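Local coordinates for protection of telomeres protein poz1 (Schizosaccharomyces pombe, PDB 5WE0) that binds telomeric DNA and negatively regulates telomerase and telomere length, at residues H23-R28 with C64-L69; W91-I96 with T168-D173; E158-D163 with H191-R196. All coordinates share one frame; numbering follows the deposited sequence.

The chain is mostly helical and has no strands, and the three contacts each join parts far apart in sequence. Contact 1 comes first. It brings the loop after helix 2-18 onto the end of helix 54-64 and closes before contact 2 opens. Contact 2 sets the start of helix 93-115 against helix 164-174. Contact 3 begins inside that span and ends beyond it, so contacts 2 and 3 cross. It ties the loop after helix 130-157 to the start of helix 193-206. F65 packs on W91 and I96, so contacts 1 and 2 touch. The centres of contacts 2 and 3 lie about 17 Å apart.

Contact 1: residues H23-R28 with C64-L69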
loop_
_atom_site.group_PDB
_atom_site.type_symbol
_atom_site.label_atom_id
_atom_site.label_comp_id
_atom_site.label_asym_id
_atom_site.label_seq_id
_atom_site.Cartn_x
_atom_site.Cartn_y
_atom_site.Cartn_z
ATOM N N HIS A 23 9.424 2.212 9.846
ATOM C CA HIS A 23 8.117 1.703 9.448
ATOM C C HIS A 23 7.316 1.217 10.649
ATOM O O HIS A 23 7.857 0.591 11.568
ATOM C CB HIS A 23 8.270 0.575 8.427
ATOM C CG HIS A 23 8.949 0.994 7.167
ATOM N ND1 HIS A 23 8.526 2.073 6.416
ATOM C CD2 HIS A 23 10.032 0.490 6.528
ATOM C CE1 HIS A 23 9.307 2.202 5.359
ATOM N NE2 HIS A 23 10.229 1.254 5.399
ATOM N N TYR A 24 6.018 1.489 10.618
ATOM C CA TYR A 24 5.130 1.025 11.666
ATOM C C TYR A 24 4.987 -0.500 11.638
ATOM O O TYR A 24 5.055 -1.148 10.585
ATOM C CB TYR A 24 3.761 1.691 11.526
ATOM C CG TYR A 24 2.731 1.093 12.448
ATOM C CD1 TYR A 24 2.648 1.478 13.784
ATOM C CD2 TYR A 24 1.880 0.092 11.999
ATOM C CE1 TYR A 24 1.712 0.895 14.644
ATOM C CE2 TYR A 24 0.951 -0.487 12.842
ATOM C CZ TYR A 24 0.866 -0.080 14.158
ATOM O OH TYR A 24 -0.065 -0.684 14.971
ATOM N N ASP A 25 4.811 -1.076 12.823
ATOM C CA ASP A 25 4.397 -2.468 12.955
ATOM C C ASP A 25 3.552 -2.581 14.218
ATOM O O ASP A 25 3.806 -1.882 15.200
ATOM C CB ASP A 25 5.592 -3.433 13.008
ATOM C CG ASP A 25 5.164 -4.918 13.102
ATOM O OD1 ASP A 25 4.093 -5.314 12.563
ATOM O OD2 ASP A 25 5.914 -5.694 13.736
ATOM N N MET A 26 2.549 -3.455 14.198
ATOM C CA MET A 26 1.687 -3.553 15.364
ATOM C C MET A 26 2.404 -4.320 16.461
ATOM O O MET A 26 2.901 -5.423 16.234
ATOM C CB MET A 26 0.354 -4.226 15.055
ATOM C CG MET A 26 -0.533 -4.205 16.306
ATOM S SD MET A 26 -2.096 -3.313 16.065
ATOM C CE MET A 26 -3.026 -4.562 15.194
ATOM N N GLN A 27 2.483 -3.720 17.638
ATOM C CA GLN A 27 2.989 -4.404 18.810
ATOM C C GLN A 27 1.805 -4.991 19.551
ATOM O O GLN A 27 0.770 -4.335 19.691
ATOM C CB GLN A 27 3.749 -3.446 19.729
ATOM C CG GLN A 27 4.808 -2.617 19.031
ATOM C CD GLN A 27 6.022 -3.447 18.664
ATOM O OE1 GLN A 27 6.159 -3.874 17.517
ATOM N NE2 GLN A 27 6.904 -3.689 19.637
ATOM N N ARG A 28 1.967 -6.235 20.018
ATOM C CA ARG A 28 0.923 -6.900 20.794
ATOM C C ARG A 28 0.401 -6.005 21.910
ATOM O O ARG A 28 -0.801 -5.998 22.197
ATOM C CB ARG A 28 1.449 -8.211 21.387
ATOM C CG ARG A 28 2.231 -9.106 20.432
ATOM C CD ARG A 28 3.717 -8.735 20.427
ATOM N NE ARG A 28 4.585 -9.831 20.000
ATOM C CZ ARG A 28 5.194 -10.669 20.833
ATOM N NH1 ARG A 28 5.022 -10.541 22.146
ATOM N NH2 ARG A 28 5.974 -11.634 20.354
ATOM N N CYS A 64 0.459 -3.728 6.131
ATOM C CA CYS A 64 0.021 -4.712 5.141
ATOM C C CYS A 64 1.189 -5.472 4.513
ATOM O O CYS A 64 1.130 -6.697 4.343
ATOM C CB CYS A 64 -0.784 -3.994 4.064
ATOM S SG CYS A 64 -1.359 -5.057 2.758
ATOM N N PHE A 65 2.238 -4.764 4.104
ATOM C CA PHE A 65 3.369 -5.403 3.449
ATOM C C PHE A 65 4.517 -5.656 4.411
ATOM O O PHE A 65 5.596 -6.076 3.976
ATOM C CB PHE A 65 3.837 -4.574 2.238
ATOM C CG PHE A 65 2.810 -4.517 1.151
ATOM C CD1 PHE A 65 2.582 -5.619 0.345
ATOM C CD2 PHE A 65 2.026 -3.392 0.981
ATOM C CE1 PHE A 65 1.600 -5.593 -0.626
ATOM C CE2 PHE A 65 1.057 -3.353 -0.001
ATOM C CZ PHE A 65 0.837 -4.460 -0.800
ATOM N N ASN A 66 4.302 -5.425 5.710
ATOM C CA ASN A 66 5.266 -5.804 6.737
ATOM C C ASN A 66 6.628 -5.159 6.462
ATOM O O ASN A 66 7.680 -5.801 6.532
ATOM C CB ASN A 66 5.355 -7.336 6.814
ATOM C CG ASN A 66 5.625 -7.861 8.237
ATOM O OD1 ASN A 66 5.621 -7.106 9.208
ATOM N ND2 ASN A 66 5.833 -9.166 8.353
ATOM N N LEU A 67 6.599 -3.862 6.123
ATOM C CA LEU A 67 7.815 -3.162 5.704
ATOM C C LEU A 67 8.866 -3.079 6.810
ATOM O O LEU A 67 10.033 -2.799 6.510
ATOM C CB LEU A 67 7.482 -1.753 5.180
ATOM C CG LEU A 67 6.632 -1.761 3.905
ATOM C CD1 LEU A 67 6.473 -0.339 3.324
ATOM C CD2 LEU A 67 7.238 -2.710 2.881
ATOM N N SER A 68 8.477 -3.292 8.076
ATOM C CA SER A 68 9.439 -3.319 9.182
ATOM C C SER A 68 10.463 -4.438 9.062
ATOM O O SER A 68 11.523 -4.343 9.693
ATOM C CB SER A 68 8.723 -3.499 10.516
ATOM O OG SER A 68 8.225 -2.259 10.941
ATOM N N LEU A 69 10.168 -5.495 8.293
ATOM C CA LEU A 69 11.055 -6.645 8.138
ATOM C C LEU A 69 11.960 -6.582 6.907
ATOM O O LEU A 69 11.665 -5.927 5.894
ATOM C CB LEU A 69 10.283 -7.963 8.068
ATOM C CG LEU A 69 9.670 -8.616 9.290
ATOM C CD1 LEU A 69 8.996 -9.921 8.852
ATOM C CD2 LEU A 69 10.805 -8.924 10.249
HETATM O O HOH W 1 5.813 -3.139 9.277
#
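The imidazole of H23 has L67 CB over one face, 3.8 Å from the ring centroid and 20° off the ring normal. This is a CH-pi contact, displaced from the middle of the ring toward CG and CD2. The backbone of the 64-69 segment also comes close: H23 CD2 lies 3.3 Å from L67 O. Both ring nitrogens have partners outside the two segments. NE2 bonds to the hydroxyl of S217 and ND1 to the carboxylate of E62. These two bonds fix the rotation of the ring and hold its face against L67. CG of H23 stands anti to the carbonyl carbon (chi1 -61°), which brings the ring to the turn.

S68 meets the backbone of 23-25. Its OG lies 2.9 Å from H23 O and 3.5 Å from D25 CB, so the hydroxyl sits beside the extended 23-25 backbone. A water joins the two main chains. It donates to Y24 O and accepts from S68 N at 2.9 Å. The backbone NH of S68 is thus satisfied through water.

The shape of the second segment comes from a helix end. N66 has positive phi (57°) and is the C-prime residue of a Schellman motif that ends helix 54-64. A type I turn from N66 to L69 follows, with L69 N bonded to N66 O. The side-chain ND2 of N66 bonds to Q87 O.

The contact therefore lies between a loop and a helix C-terminus. Helix 209-230 packs beside it, where I220 and Q221 touch H23, N213 touches L67 and L216 touches F65. Y24 turns away from the 64-69 segment, onto V34 of helix 31-43 and edge-to-face with F18.

Contact 2: residues W91-I96 with T168-D173; sequences WEYSLI and TKFLQD
The ring of Y93 overlaps the base of F170, with Y93 CE1 3.7 Å from F170 CB. This is helix-helix packing in an all-helical fold: the first turn of helix 93-115 meets helix 164-174. The two side chains slide past each other in opposite directions. Their rings meet edge to edge, F170 CD1 in the plane of the Y93 ring and Y93 CE1 in the plane of the F170 ring. Y93 CG lies roughly anti to the backbone N (chi1 153°), which carries the ring across to helix 164-174. Its OH ends 3.2 Å from K169 CG. I96 CG2 adds a looser touch, 4.4 Å from F170 CE1. M152 of helix 130-157 packs on both. With an alanine in place of Y93 the ring and hydroxyl would go, which would probably leave F170 CB and K169 CG without this cover and water 2 without its tyrosine partner.

E92 is the N-cap of helix 93-115, and its two carboxylate oxygens accept from S94 N and L95 N. On the other helix K169 NZ makes a salt bridge with D173 OD1, on the syn lone pair. D173 OD2 accepts from water 2, which also bonds to Y93 OH at 3.0 Å.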
loop_
_atom_site.group_PDB
_atom_site.type_symbol
_atom_site.label_atom_id
_atom_site.label_comp_id
_atom_site.label_asym_id
_atom_site.label_seq_id
_atom_site.Cartn_x
_atom_site.Cartn_y
_atom_site.Cartn_z
ATOM N N TRP A 91 -1.995 -12.212 0.478
ATOM C CA TRP A 91 -2.363 -11.967 -0.912
ATOM C C TRP A 91 -3.814 -12.394 -1.059
ATOM O O TRP A 91 -4.139 -13.544 -1.354
ATOM C CB TRP A 91 -1.436 -12.707 -1.868
ATOM C CG TRP A 91 -0.036 -12.220 -1.740
ATOM C CD1 TRP A 91 0.976 -12.822 -1.055
ATOM C CD2 TRP A 91 0.513 -11.012 -2.298
ATOM N NE1 TRP A 91 2.121 -12.073 -1.157
ATOM C CE2 TRP A 91 1.863 -10.955 -1.912
ATOM C CE3 TRP A 91 -0.009 -9.982 -3.092
ATOM C CZ2 TRP A 91 2.701 -9.895 -2.275
ATOM C CZ3 TRP A 91 0.821 -8.950 -3.469
ATOM C CH2 TRP A 91 2.167 -8.911 -3.051
ATOM N N GLU A 92 -4.708 -11.463 -0.805
ATOM C CA GLU A 92 -6.121 -11.677 -1.038
ATOM C C GLU A 92 -6.566 -10.525 -1.929
ATOM O O GLU A 92 -6.178 -9.373 -1.698
ATOM C CB GLU A 92 -6.903 -11.732 0.297
ATOM C CG GLU A 92 -8.380 -12.123 0.140
ATOM C CD GLU A 92 -9.331 -10.950 -0.109
ATOM O OE1 GLU A 92 -9.281 -9.961 0.669
ATOM O OE2 GLU A 92 -10.119 -11.015 -1.108
ATOM N N TYR A 93 -7.329 -10.850 -2.973
ATOM C CA TYR A 93 -7.645 -9.888 -4.033
ATOM C C TYR A 93 -8.210 -8.587 -3.474
ATOM O O TYR A 93 -7.764 -7.490 -3.838
ATOM C CB TYR A 93 -8.639 -10.518 -5.014
ATOM C CG TYR A 93 -9.486 -9.512 -5.691
ATOM C CD1 TYR A 93 -8.913 -8.597 -6.601
ATOM C CD2 TYR A 93 -10.855 -9.415 -5.401
ATOM C CE1 TYR A 93 -9.679 -7.620 -7.221
ATOM C CE2 TYR A 93 -11.637 -8.431 -6.018
ATOM C CZ TYR A 93 -11.034 -7.537 -6.931
ATOM O OH TYR A 93 -11.768 -6.557 -7.559
ATOM N N SER A 94 -9.207 -8.693 -2.590
ATOM C CA SER A 94 -9.899 -7.510 -2.099
ATOM C C SER A 94 -8.959 -6.622 -1.282
ATOM O O SER A 94 -8.901 -5.402 -1.492
ATOM C CB SER A 94 -11.115 -7.934 -1.280
ATOM O OG SER A 94 -11.812 -6.807 -0.785
ATOM N N LEU A 95 -8.182 -7.230 -0.374
ATOM C CA LEU A 95 -7.237 -6.477 0.445
ATOM C C LEU A 95 -6.182 -5.793 -0.416
ATOM O O LEU A 95 -5.899 -4.602 -0.235
ATOM C CB LEU A 95 -6.576 -7.406 1.469
ATOM C CG LEU A 95 -5.385 -6.871 2.273
ATOM C CD1 LEU A 95 -5.811 -5.786 3.255
ATOM C CD2 LEU A 95 -4.634 -7.997 2.995
ATOM N N ILE A 96 -5.570 -6.539 -1.345
ATOM C CA ILE A 96 -4.491 -5.976 -2.153
ATOM C C ILE A 96 -5.022 -4.885 -3.081
ATOM O O ILE A 96 -4.351 -3.883 -3.335
ATOM C CB ILE A 96 -3.779 -7.090 -2.943
ATOM C CG1 ILE A 96 -3.093 -8.092 -1.994
ATOM C CG2 ILE A 96 -2.771 -6.469 -3.914
ATOM C CD1 ILE A 96 -2.091 -7.446 -0.995
ATOM N N THR A 168 -9.851 -11.393 -13.508
ATOM C CA THR A 168 -10.103 -10.443 -14.587
ATOM C C THR A 168 -10.382 -9.044 -14.052
ATOM O O THR A 168 -9.794 -8.067 -14.522
ATOM C CB THR A 168 -11.261 -10.943 -15.444
ATOM O OG1 THR A 168 -10.814 -12.071 -16.211
ATOM C CG2 THR A 168 -11.775 -9.834 -16.371
ATOM N N LYS A 169 -11.301 -8.935 -13.088
ATOM C CA LYS A 169 -11.559 -7.669 -12.409
ATOM C C LYS A 169 -10.264 -7.012 -11.950
ATOM O O LYS A 169 -10.040 -5.818 -12.184
ATOM C CB LYS A 169 -12.492 -7.918 -11.221
ATOM C CG LYS A 169 -12.965 -6.662 -10.498
ATOM C CD LYS A 169 -13.351 -5.561 -11.485
ATOM C CE LYS A 169 -13.736 -4.277 -10.766
ATOM N NZ LYS A 169 -13.947 -3.134 -11.703
ATOM N N PHE A 170 -9.389 -7.786 -11.301
ATOM C CA PHE A 170 -8.144 -7.225 -10.789
ATOM C C PHE A 170 -7.267 -6.703 -11.915
ATOM O O PHE A 170 -6.625 -5.652 -11.775
ATOM C CB PHE A 170 -7.365 -8.265 -9.978
ATOM C CG PHE A 170 -6.070 -7.737 -9.453
ATOM C CD1 PHE A 170 -6.033 -7.034 -8.260
ATOM C CD2 PHE A 170 -4.903 -7.886 -10.181
ATOM C CE1 PHE A 170 -4.844 -6.510 -7.779
ATOM C CE2 PHE A 170 -3.724 -7.373 -9.719
ATOM C CZ PHE A 170 -3.692 -6.676 -8.512
ATOM N N LEU A 171 -7.230 -7.411 -13.042
ATOM C CA LEU A 171 -6.340 -6.998 -14.123
ATOM C C LEU A 171 -6.839 -5.730 -14.811
ATOM O O LEU A 171 -6.035 -4.877 -15.205
ATOM C CB LEU A 171 -6.182 -8.133 -15.129
ATOM C CG LEU A 171 -5.252 -9.224 -14.602
ATOM C CD1 LEU A 171 -5.231 -10.434 -15.541
ATOM C CD2 LEU A 171 -3.861 -8.667 -14.329
ATOM N N GLN A 172 -8.159 -5.587 -14.954
ATOM C CA GLN A 172 -8.726 -4.352 -15.490
ATOM C C GLN A 172 -8.437 -3.156 -14.590
ATOM O O GLN A 172 -8.013 -2.101 -15.070
ATOM C CB GLN A 172 -10.227 -4.538 -15.702
ATOM C CG GLN A 172 -10.544 -5.858 -16.385
ATOM C CD GLN A 172 -12.021 -6.069 -16.624
ATOM O OE1 GLN A 172 -12.838 -5.883 -15.716
ATOM N NE2 GLN A 172 -12.382 -6.404 -17.863
ATOM N N ASP A 173 -8.640 -3.303 -13.277
ATOM C CA ASP A 173 -8.429 -2.176 -12.368
ATOM C C ASP A 173 -6.959 -1.798 -12.267
ATOM O O ASP A 173 -6.626 -0.610 -12.224
ATOM C CB ASP A 173 -8.975 -2.497 -10.981
ATOM C CG ASP A 173 -10.479 -2.667 -10.964
ATOM O OD1 ASP A 173 -11.097 -2.736 -12.048
ATOM O OD2 ASP A 173 -11.040 -2.754 -9.852
HETATM O O HOH W 2 -9.464 -4.797 -8.326
#

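Contact 3: residues E158-D163 with H191-R196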
loop_
_atom_site.group_PDB
_atom_site.type_symbol
_atom_site.label_atom_id
_atom_site.label_comp_id
_atom_site.label_asym_id
_atom_site.label_seq_id
_atom_site.Cartn_x
_atom_site.Cartn_y
_atom_site.Cartn_z
ATOM N N GLU A 158 -1.647 -19.419 -9.106
ATOM C CA GLU A 158 -1.189 -20.565 -8.334
ATOM C C GLU A 158 -2.316 -21.328 -7.643
ATOM O O GLU A 158 -2.038 -22.267 -6.887
ATOM C CB GLU A 158 -0.167 -20.103 -7.293
ATOM C CG GLU A 158 1.188 -19.766 -7.893
ATOM C CD GLU A 158 2.301 -19.684 -6.844
ATOM O OE1 GLU A 158 2.197 -18.840 -5.917
ATOM O OE2 GLU A 158 3.284 -20.453 -6.955
ATOM N N GLN A 159 -3.564 -20.932 -7.847
ATOM C CA GLN A 159 -4.704 -21.631 -7.282
ATOM C C GLN A 159 -5.319 -22.565 -8.324
ATOM O O GLN A 159 -5.156 -22.386 -9.535
ATOM C CB GLN A 159 -5.760 -20.643 -6.768
ATOM C CG GLN A 159 -5.231 -19.430 -5.986
ATOM C CD GLN A 159 -4.515 -19.813 -4.694
ATOM O OE1 GLN A 159 -5.080 -20.486 -3.841
ATOM N NE2 GLN A 159 -3.276 -19.349 -4.535
ATOM N N GLU A 160 -6.014 -23.591 -7.837
ATOM C CA GLU A 160 -6.670 -24.554 -8.729
ATOM C C GLU A 160 -8.002 -25.030 -8.131
ATOM O O GLU A 160 -8.040 -25.679 -7.085
ATOM C CB GLU A 160 -5.752 -25.743 -9.025
ATOM C CG GLU A 160 -6.447 -26.861 -9.783
ATOM C CD GLU A 160 -6.686 -26.541 -11.247
ATOM O OE1 GLU A 160 -6.476 -25.381 -11.680
ATOM O OE2 GLU A 160 -7.118 -27.461 -11.972
ATOM N N PRO A 161 -9.113 -24.666 -8.778
ATOM C CA PRO A 161 -9.181 -23.870 -10.013
ATOM C C PRO A 161 -8.925 -22.358 -9.803
ATOM O O PRO A 161 -8.972 -21.865 -8.664
ATOM C CB PRO A 161 -10.613 -24.106 -10.485
ATOM C CG PRO A 161 -11.382 -24.250 -9.201
ATOM C CD PRO A 161 -10.453 -24.974 -8.244
ATOM N N ILE A 162 -8.628 -21.662 -10.905
ATOM C CA ILE A 162 -8.420 -20.221 -10.887
ATOM C C ILE A 162 -9.747 -19.510 -10.688
ATOM O O ILE A 162 -10.770 -19.891 -11.272
ATOM C CB ILE A 162 -7.761 -19.756 -12.196
ATOM C CG1 ILE A 162 -6.309 -20.190 -12.246
ATOM C CG2 ILE A 162 -7.849 -18.225 -12.357
ATOM C CD1 ILE A 162 -5.556 -19.564 -13.395
ATOM N N ASP A 163 -9.728 -18.447 -9.883
ATOM C CA ASP A 163 -10.869 -17.545 -9.737
ATOM C C ASP A 163 -10.822 -16.519 -10.869
ATOM O O ASP A 163 -10.327 -15.396 -10.710
ATOM C CB ASP A 163 -10.820 -16.911 -8.355
ATOM C CG ASP A 163 -11.934 -15.935 -8.106
ATOM O OD1 ASP A 163 -12.686 -15.601 -9.050
ATOM O OD2 ASP A 163 -12.056 -15.502 -6.936
ATOM N N HIS A 191 -3.629 -22.078 -19.285
ATOM C CA HIS A 191 -2.729 -23.220 -19.153
ATOM C C HIS A 191 -3.114 -24.072 -17.949
ATOM O O HIS A 191 -3.808 -23.629 -17.026
ATOM C CB HIS A 191 -1.262 -22.801 -18.978
ATOM C CG HIS A 191 -0.598 -22.295 -20.220
ATOM N ND1 HIS A 191 -0.990 -22.679 -21.483
ATOM C CD2 HIS A 191 0.472 -21.480 -20.387
ATOM C CE1 HIS A 191 -0.209 -22.094 -22.377
ATOM N NE2 HIS A 191 0.688 -21.365 -21.739
ATOM N N LYS A 192 -2.609 -25.301 -17.947
ATOM C CA LYS A 192 -2.927 -26.211 -16.869
ATOM C C LYS A 192 -2.025 -25.910 -15.661
ATOM O O LYS A 192 -1.019 -25.205 -15.763
ATOM C CB LYS A 192 -2.844 -27.650 -17.403
ATOM C CG LYS A 192 -3.423 -28.813 -16.563
ATOM C CD LYS A 192 -4.471 -28.482 -15.433
ATOM C CE LYS A 192 -5.632 -27.582 -15.770
ATOM N NZ LYS A 192 -6.524 -27.370 -14.596
ATOM N N ILE A 193 -2.422 -26.425 -14.497
ATOM C CA ILE A 193 -1.863 -25.959 -13.234
ATOM C C ILE A 193 -0.362 -26.216 -13.163
ATOM O O ILE A 193 0.395 -25.357 -12.704
ATOM C CB ILE A 193 -2.617 -26.608 -12.066
ATOM C CG1 ILE A 193 -1.992 -26.199 -10.741
ATOM C CG2 ILE A 193 -2.674 -28.133 -12.243
ATOM C CD1 ILE A 193 -2.073 -24.667 -10.452
ATOM N N ARG A 194 0.104 -27.378 -13.633
ATOM C CA ARG A 194 1.539 -27.658 -13.568
ATOM C C ARG A 194 2.340 -26.660 -14.405
ATOM O O ARG A 194 3.453 -26.272 -14.026
ATOM C CB ARG A 194 1.835 -29.081 -14.038
ATOM C CG ARG A 194 1.564 -30.143 -13.009
ATOM C CD ARG A 194 1.674 -31.529 -13.614
ATOM N NE ARG A 194 1.406 -32.557 -12.609
ATOM C CZ ARG A 194 0.187 -32.930 -12.235
ATOM N NH1 ARG A 194 -0.875 -32.353 -12.798
ATOM N NH2 ARG A 194 0.030 -33.882 -11.314
ATOM N N LYS A 195 1.796 -26.235 -15.549
ATOM C CA LYS A 195 2.526 -25.276 -16.363
ATOM C C LYS A 195 2.471 -23.879 -15.751
ATOM O O LYS A 195 3.490 -23.181 -15.713
ATOM C CB LYS A 195 1.993 -25.272 -17.795
ATOM C CG LYS A 195 2.738 -26.249 -18.696
ATOM C CD LYS A 195 2.437 -26.009 -20.169
ATOM C CE LYS A 195 2.658 -27.285 -20.976
ATOM N NZ LYS A 195 1.494 -27.591 -21.864
ATOM N N ARG A 196 1.298 -23.455 -15.266
ATOM C CA ARG A 196 1.212 -22.192 -14.549
ATOM C C ARG A 196 2.225 -22.136 -13.422
ATOM O O ARG A 196 2.893 -21.114 -13.229
ATOM C CB ARG A 196 -0.198 -21.977 -13.985
ATOM C CG ARG A 196 -1.274 -22.048 -15.011
ATOM C CD ARG A 196 -2.504 -21.344 -14.546
ATOM N NE ARG A 196 -3.016 -21.825 -13.273
ATOM C CZ ARG A 196 -3.972 -22.740 -13.172
ATOM N NH1 ARG A 196 -4.478 -23.271 -14.275
ATOM N NH2 ARG A 196 -4.421 -23.126 -11.986
#
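Segment 158-163 is a loop without regular structure, and it lies against the first turn of helix 193-206. The backbones come nearest at two places, E158 with R196 and E160 with I193, where the CA atoms are 6.9 and 6.7 Å apart. The peptide bond before P161 is cis. K192 is the N-cap residue of the helix.

R196 and E160 carry much of the contact. The guanidinium of R196 is sandwiched: CD1 of I162 lies 3.4 Å above one face, toward the rim, and I193 CA lies over the centre of the opposite face. The bend at chi3 (-56°) turns the arginine end back toward the residues ahead of the helix, where NH1 bonds to H191 O at 2.9 Å. NH2 gives a straight bond to E160 OE1 at 3.1 Å, with an N-H...O angle of 173°. OE1 lies in the guanidinium plane, and NH2 meets it on the anti side, tilted out of the carboxylate plane. NH2 also makes a weak bond to Q159 O. NE bonds to L157 O.

E160 reaches the helix with CG anti to the backbone N (chi1 172°) and a bend at chi2. Its other oxygen, OE2, takes K192 NZ at 2.7 Å in a second salt bridge. The two basic side chains each cross it at about a right angle. I193 CD1 packs near E160 CB and lies 3.9 Å from Q159 O.

E160, K192 and R196 thus form one salt-bridge network. One carboxylate is shared by two cations, which is likely to favour its ionised form. R196 is buried, yet each of its three nitrogens has an acceptor. The salt bridges, the L157 O bond and the weak Q159 O bond tie the end of helix 130-157 and its following loop to helix 193-206.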